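Local coordinates for protein peptidoglycan D,D-transpeptidase FtsI (Yersinia pestis, PDB 6SYN) that probably cross-links septal peptidoglycan during cell division as a class B D,D-transpeptidase and binds beta-lactam antibiotics in its active site, at residues 430-434 against 499-504; 473-477 against 490-495. One frame throughout, in Å; residues are numbered along the deposited sequence.

How the interactions relate
Both contacts use helix 492-505 of the transpeptidase domain. Interaction 2 lays its beginning on strand 471-478 of the antiparallel sheet, deep in the domain, whereas interaction 1 joins its far end to the loop that leads into strand 437-446. Their centres are 14 Å apart, and they meet where M499 CE packs 3.7 Å from L473 CB; along the chain, interaction 2 is nested inside the loop closed by interaction 1. Strand 437-446 carries T440, G441, T442 and K444 of the ligand pocket. Y485 and Y486 lie just before 490-495, and the S491 side chain is about 9 Å from the bound penicillin-derived ligand.

Interaction 1 (430-434 against 499-504); sequences AIKGY and MGGVLR
The hydroxyl of Y434 sits over one face of the R504 guanidinium, with OH 3.6 Å from NE, but its hydrogen bond goes elsewhere, to the carbonyl oxygen of I508. The tyrosine ring presents an edge to the arginine: CE2 stands 3.7 Å from CZ, above the middle of the guanidinium, and the two planes are 77° apart. The R504 chain bends at chi2 (-54°), which brings its guanidinium to the edge of the ring. Its NH1 is 3.9 Å from K432 O, too far for a hydrogen bond.

L503 covers a face of the same ring. Its CD1 lies 3.8 Å from the Y434 ring centroid and 14° off the normal, a CH-pi contact, while CB approaches CZ at 3.7 Å. Leucine suits the position because its branches spread over the aromatic surface. One turn earlier in the helix, M499 CB meets I431 CD1, 3.5 Å away, the two side chains crossing at about a right angle. G500, with no side chain of its own, leaves its CA to meet I431 CG2 at 3.9 Å.

Residues 431-434 form a type II beta turn, in which G433 takes the positive-phi position that glycine accepts readily; its backbone also bonds to D511. The first and last residues of the turn, I431 and Y434, both direct their side chains to the helix. Cohesion across the contact is therefore mainly dispersion and hydrophobic burial, with the arginine's guanidinium lying along the exposed margin while the buried tyrosine oxygen is satisfied by the carbonyl of I508, just beyond the helix.

Interaction 2 (473-477 against 490-495); sequences LVVVI and VSAPVF
L473 meets F495 through CB, CG and one of its two methyls, CD2. CB starts on the same side of the ring that CD2 covers, 3.6 Å from F495 CE2; CG follows at 3.9 Å from F495 CD2; and the methyl CD2 ends over a ring face, 4.0 Å from the F495 centroid and 20° off the normal, a CH-pi contact displaced toward the rim. The leucine and the phenylalanine slide past each other in opposite directions. With F495 CG anti to the backbone N (chi1 180°), the ring is carried from the flank of the helix toward the strand, and its breadth lets it accept the branched leucine.

Two residues on, V475 points the same way. Its CG1 touches V494 CG1 at 3.9 Å, the two valines crossing obliquely, and its CG2 lies more loosely near F495 CB. Beta-branched residues suit both the extended strand and this buried helix-on-sheet interface. I477 completes the row: its CG1 is 3.7 Å from V490 CG1 and also packs against S491. The serine is small enough to sit close to the strand, where S491 CB is 4.2 Å from V475 CG1, and its buried OG is hydrogen-bonded to the carbonyl oxygen of A458 on the adjoining strand 455-464. The S491 carbonyl in turn receives the backbone N-H of F495, with N and O 2.8 Å apart.

V474 and V476 face the other way, toward helix 370-381, while I477 and V494 also touch helix 183-199. An antiparallel sheet layered between helices, with the N- and C-terminal helices of the domain together on one face, is the hallmark of the penicillin-binding transpeptidase fold, shared with serine beta-lactamases.

Interaction 1 (430-434 against 499-504)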
loop_
_atom_site.group_PDB
_atom_site.type_symbol
_atom_site.label_atom_id
_atom_site.label_comp_id
_atom_site.label_asym_id
_atom_site.label_seq_id
_atom_site.Cartn_x
_atom_site.Cartn_y
_atom_site.Cartn_z
ATOM N N ALA A 430 3.641 16.096 12.381
ATOM C CA ALA A 430 3.112 16.408 13.731
ATOM C C ALA A 430 1.600 16.624 13.640
ATOM O O ALA A 430 1.158 17.304 12.692
ATOM C CB ALA A 430 3.801 17.613 14.323
ATOM N N ILE A 431 0.861 16.051 14.594
ATOM C CA ILE A 431 -0.625 16.107 14.686
ATOM C C ILE A 431 -0.992 16.912 15.929
ATOM O O ILE A 431 -0.473 16.582 17.008
ATOM C CB ILE A 431 -1.219 14.689 14.752
ATOM C CG1 ILE A 431 -0.644 13.802 13.648
ATOM C CG2 ILE A 431 -2.742 14.735 14.738
ATOM C CD1 ILE A 431 -1.538 12.668 13.241
ATOM N N LYS A 432 -1.873 17.898 15.778
ATOM C CA LYS A 432 -2.267 18.819 16.870
ATOM C C LYS A 432 -3.037 18.024 17.933
ATOM O O LYS A 432 -4.094 17.446 17.599
ATOM C CB LYS A 432 -3.093 19.989 16.320
ATOM C CG LYS A 432 -2.365 20.927 15.362
ATOM C CD LYS A 432 -1.225 21.709 15.991
ATOM C CE LYS A 432 -0.568 22.685 15.035
ATOM N NZ LYS A 432 -1.342 23.939 14.884
ATOM N N GLY A 433 -2.498 17.979 19.156
ATOM C CA GLY A 433 -3.163 17.417 20.347
ATOM C C GLY A 433 -2.842 15.949 20.559
ATOM O O GLY A 433 -3.474 15.339 21.444
ATOM N N TYR A 434 -1.899 15.398 19.789
ATOM C CA TYR A 434 -1.482 13.971 19.850
ATOM C C TYR A 434 0.044 13.876 19.803
ATOM O O TYR A 434 0.682 14.695 19.105
ATOM C CB TYR A 434 -2.061 13.169 18.682
ATOM C CG TYR A 434 -3.556 12.966 18.696
ATOM C CD1 TYR A 434 -4.134 11.907 19.377
ATOM C CD2 TYR A 434 -4.397 13.815 17.991
ATOM C CE1 TYR A 434 -5.505 11.706 19.370
ATOM C CE2 TYR A 434 -5.771 13.632 17.978
ATOM C CZ TYR A 434 -6.329 12.572 18.670
ATOM O OH TYR A 434 -7.681 12.389 18.654
ATOM N N MET A 499 -3.063 10.084 9.627
ATOM C CA MET A 499 -3.115 9.632 11.045
ATOM C C MET A 499 -4.033 10.551 11.864
ATOM O O MET A 499 -4.721 10.030 12.760
ATOM C CB MET A 499 -1.717 9.583 11.672
ATOM C CG MET A 499 -1.684 8.850 13.000
ATOM S SD MET A 499 -2.567 7.258 12.953
ATOM C CE MET A 499 -1.202 6.124 12.696
ATOM N N GLY A 500 -4.054 11.852 11.551
ATOM C CA GLY A 500 -4.938 12.852 12.182
ATOM C C GLY A 500 -6.402 12.471 12.049
ATOM O O GLY A 500 -7.063 12.296 13.085
ATOM N N GLY A 501 -6.890 12.348 10.812
ATOM C CA GLY A 501 -8.271 11.933 10.498
ATOM C C GLY A 501 -8.603 10.587 11.121
ATOM O O GLY A 501 -9.675 10.471 11.744
ATOM N N VAL A 502 -7.703 9.611 10.998
ATOM C CA VAL A 502 -7.863 8.266 11.624
ATOM C C VAL A 502 -8.202 8.453 13.111
ATOM O O VAL A 502 -9.298 8.028 13.518
ATOM C CB VAL A 502 -6.608 7.395 11.420
ATOM C CG1 VAL A 502 -6.609 6.182 12.338
ATOM C CG2 VAL A 502 -6.453 6.968 9.967
ATOM N N LEU A 503 -7.305 9.074 13.885
ATOM C CA LEU A 503 -7.446 9.246 15.363
ATOM C C LEU A 503 -8.804 9.880 15.693
ATOM O O LEU A 503 -9.418 9.463 16.692
ATOM C CB LEU A 503 -6.298 10.111 15.894
ATOM C CG LEU A 503 -4.944 9.410 15.977
ATOM C CD1 LEU A 503 -3.802 10.409 15.962
ATOM C CD2 LEU A 503 -4.872 8.527 17.214
ATOM N N ARG A 504 -9.244 10.840 14.874
ATOM C CA ARG A 504 -10.488 11.628 15.086
ATOM C C ARG A 504 -11.716 10.809 14.667
ATOM O O ARG A 504 -12.679 10.761 15.459
ATOM C CB ARG A 504 -10.408 12.966 14.340
ATOM C CG ARG A 504 -9.590 14.027 15.063
ATOM C CD ARG A 504 -10.069 14.267 16.486
ATOM N NE ARG A 504 -9.398 15.261 17.327
ATOM C CZ ARG A 504 -8.410 16.098 16.992
ATOM N NH1 ARG A 504 -7.938 16.926 17.912
ATOM N NH2 ARG A 504 -7.878 16.132 15.780
#

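Interaction 2 (473-477 against 490-495)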
loop_
_atom_site.group_PDB
_atom_site.type_symbol
_atom_site.label_atom_id
_atom_site.label_comp_id
_atom_site.label_asym_id
_atom_site.label_seq_id
_atom_site.Cartn_x
_atom_site.Cartn_y
_atom_site.Cartn_z
ATOM N N LEU A 473 0.915 3.056 10.672
ATOM C CA LEU A 473 0.760 3.608 9.300
ATOM C C LEU A 473 2.129 3.648 8.619
ATOM O O LEU A 473 3.093 4.093 9.266
ATOM C CB LEU A 473 0.138 5.004 9.379
ATOM C CG LEU A 473 -0.012 5.746 8.052
ATOM C CD1 LEU A 473 -0.819 4.932 7.048
ATOM C CD2 LEU A 473 -0.662 7.105 8.273
ATOM N N VAL A 474 2.187 3.170 7.375
ATOM C CA VAL A 474 3.326 3.364 6.429
ATOM C C VAL A 474 2.816 4.183 5.236
ATOM O O VAL A 474 1.675 3.952 4.783
ATOM C CB VAL A 474 3.936 2.022 5.973
ATOM C CG1 VAL A 474 4.927 2.198 4.829
ATOM C CG2 VAL A 474 4.582 1.267 7.125
ATOM N N VAL A 475 3.645 5.122 4.780
ATOM C CA VAL A 475 3.469 5.926 3.536
ATOM C C VAL A 475 4.824 5.940 2.815
ATOM O O VAL A 475 5.824 6.356 3.442
ATOM C CB VAL A 475 2.957 7.341 3.872
ATOM C CG1 VAL A 475 2.759 8.204 2.635
ATOM C CG2 VAL A 475 1.676 7.288 4.685
ATOM N N VAL A 476 4.856 5.437 1.575
ATOM C CA VAL A 476 6.031 5.484 0.651
ATOM C C VAL A 476 5.575 6.165 -0.647
ATOM O O VAL A 476 4.589 5.694 -1.242
ATOM C CB VAL A 476 6.629 4.082 0.393
ATOM C CG1 VAL A 476 5.618 3.098 -0.181
ATOM C CG2 VAL A 476 7.864 4.141 -0.496
ATOM N N ILE A 477 6.232 7.263 -1.033
ATOM C CA ILE A 477 6.093 7.904 -2.376
ATOM C C ILE A 477 7.283 7.437 -3.213
ATOM O O ILE A 477 8.435 7.735 -2.837
ATOM C CB ILE A 477 6.040 9.447 -2.308
ATOM C CG1 ILE A 477 4.977 9.966 -1.334
ATOM C CG2 ILE A 477 5.863 10.033 -3.702
ATOM C CD1 ILE A 477 3.552 9.669 -1.737
ATOM N N VAL A 490 8.046 15.088 1.974
ATOM C CA VAL A 490 7.086 14.592 0.939
ATOM C C VAL A 490 6.073 13.619 1.557
ATOM O O VAL A 490 4.882 13.735 1.206
ATOM C CB VAL A 490 7.838 13.939 -0.235
ATOM C CG1 VAL A 490 6.906 13.150 -1.142
ATOM C CG2 VAL A 490 8.619 14.970 -1.037
ATOM N N SER A 491 6.516 12.689 2.411
ATOM C CA SER A 491 5.662 11.617 2.999
ATOM C C SER A 491 5.212 11.972 4.428
ATOM O O SER A 491 4.036 11.702 4.748
ATOM C CB SER A 491 6.360 10.283 2.938
ATOM O OG SER A 491 6.613 9.917 1.588
ATOM N N ALA A 492 6.087 12.566 5.252
ATOM C CA ALA A 492 5.764 13.056 6.616
ATOM C C ALA A 492 4.420 13.785 6.627
ATOM O O ALA A 492 3.558 13.459 7.436
ATOM C CB ALA A 492 6.871 13.938 7.145
ATOM N N PRO A 493 4.177 14.786 5.747
ATOM C CA PRO A 493 2.925 15.541 5.791
ATOM C C PRO A 493 1.704 14.668 5.475
ATOM O O PRO A 493 0.693 14.842 6.126
ATOM C CB PRO A 493 3.087 16.655 4.738
ATOM C CG PRO A 493 4.236 16.208 3.851
ATOM C CD PRO A 493 5.080 15.270 4.688
ATOM N N VAL A 494 1.833 13.757 4.507
ATOM C CA VAL A 494 0.753 12.808 4.098
ATOM C C VAL A 494 0.463 11.862 5.270
ATOM O O VAL A 494 -0.722 11.530 5.473
ATOM C CB VAL A 494 1.114 12.025 2.822
ATOM C CG1 VAL A 494 0.029 11.027 2.449
ATOM C CG2 VAL A 494 1.396 12.949 1.650
ATOM N N PHE A 495 1.496 11.440 6.005
ATOM C CA PHE A 495 1.349 10.618 7.236
ATOM C C PHE A 495 0.510 11.396 8.253
ATOM O O PHE A 495 -0.438 10.822 8.813
ATOM C CB PHE A 495 2.706 10.238 7.832
ATOM C CG PHE A 495 2.610 9.404 9.085
ATOM C CD1 PHE A 495 2.188 9.965 10.283
ATOM C CD2 PHE A 495 2.931 8.056 9.069
ATOM C CE1 PHE A 495 2.101 9.199 11.437
ATOM C CE2 PHE A 495 2.845 7.292 10.225
ATOM C CZ PHE A 495 2.429 7.864 11.407
#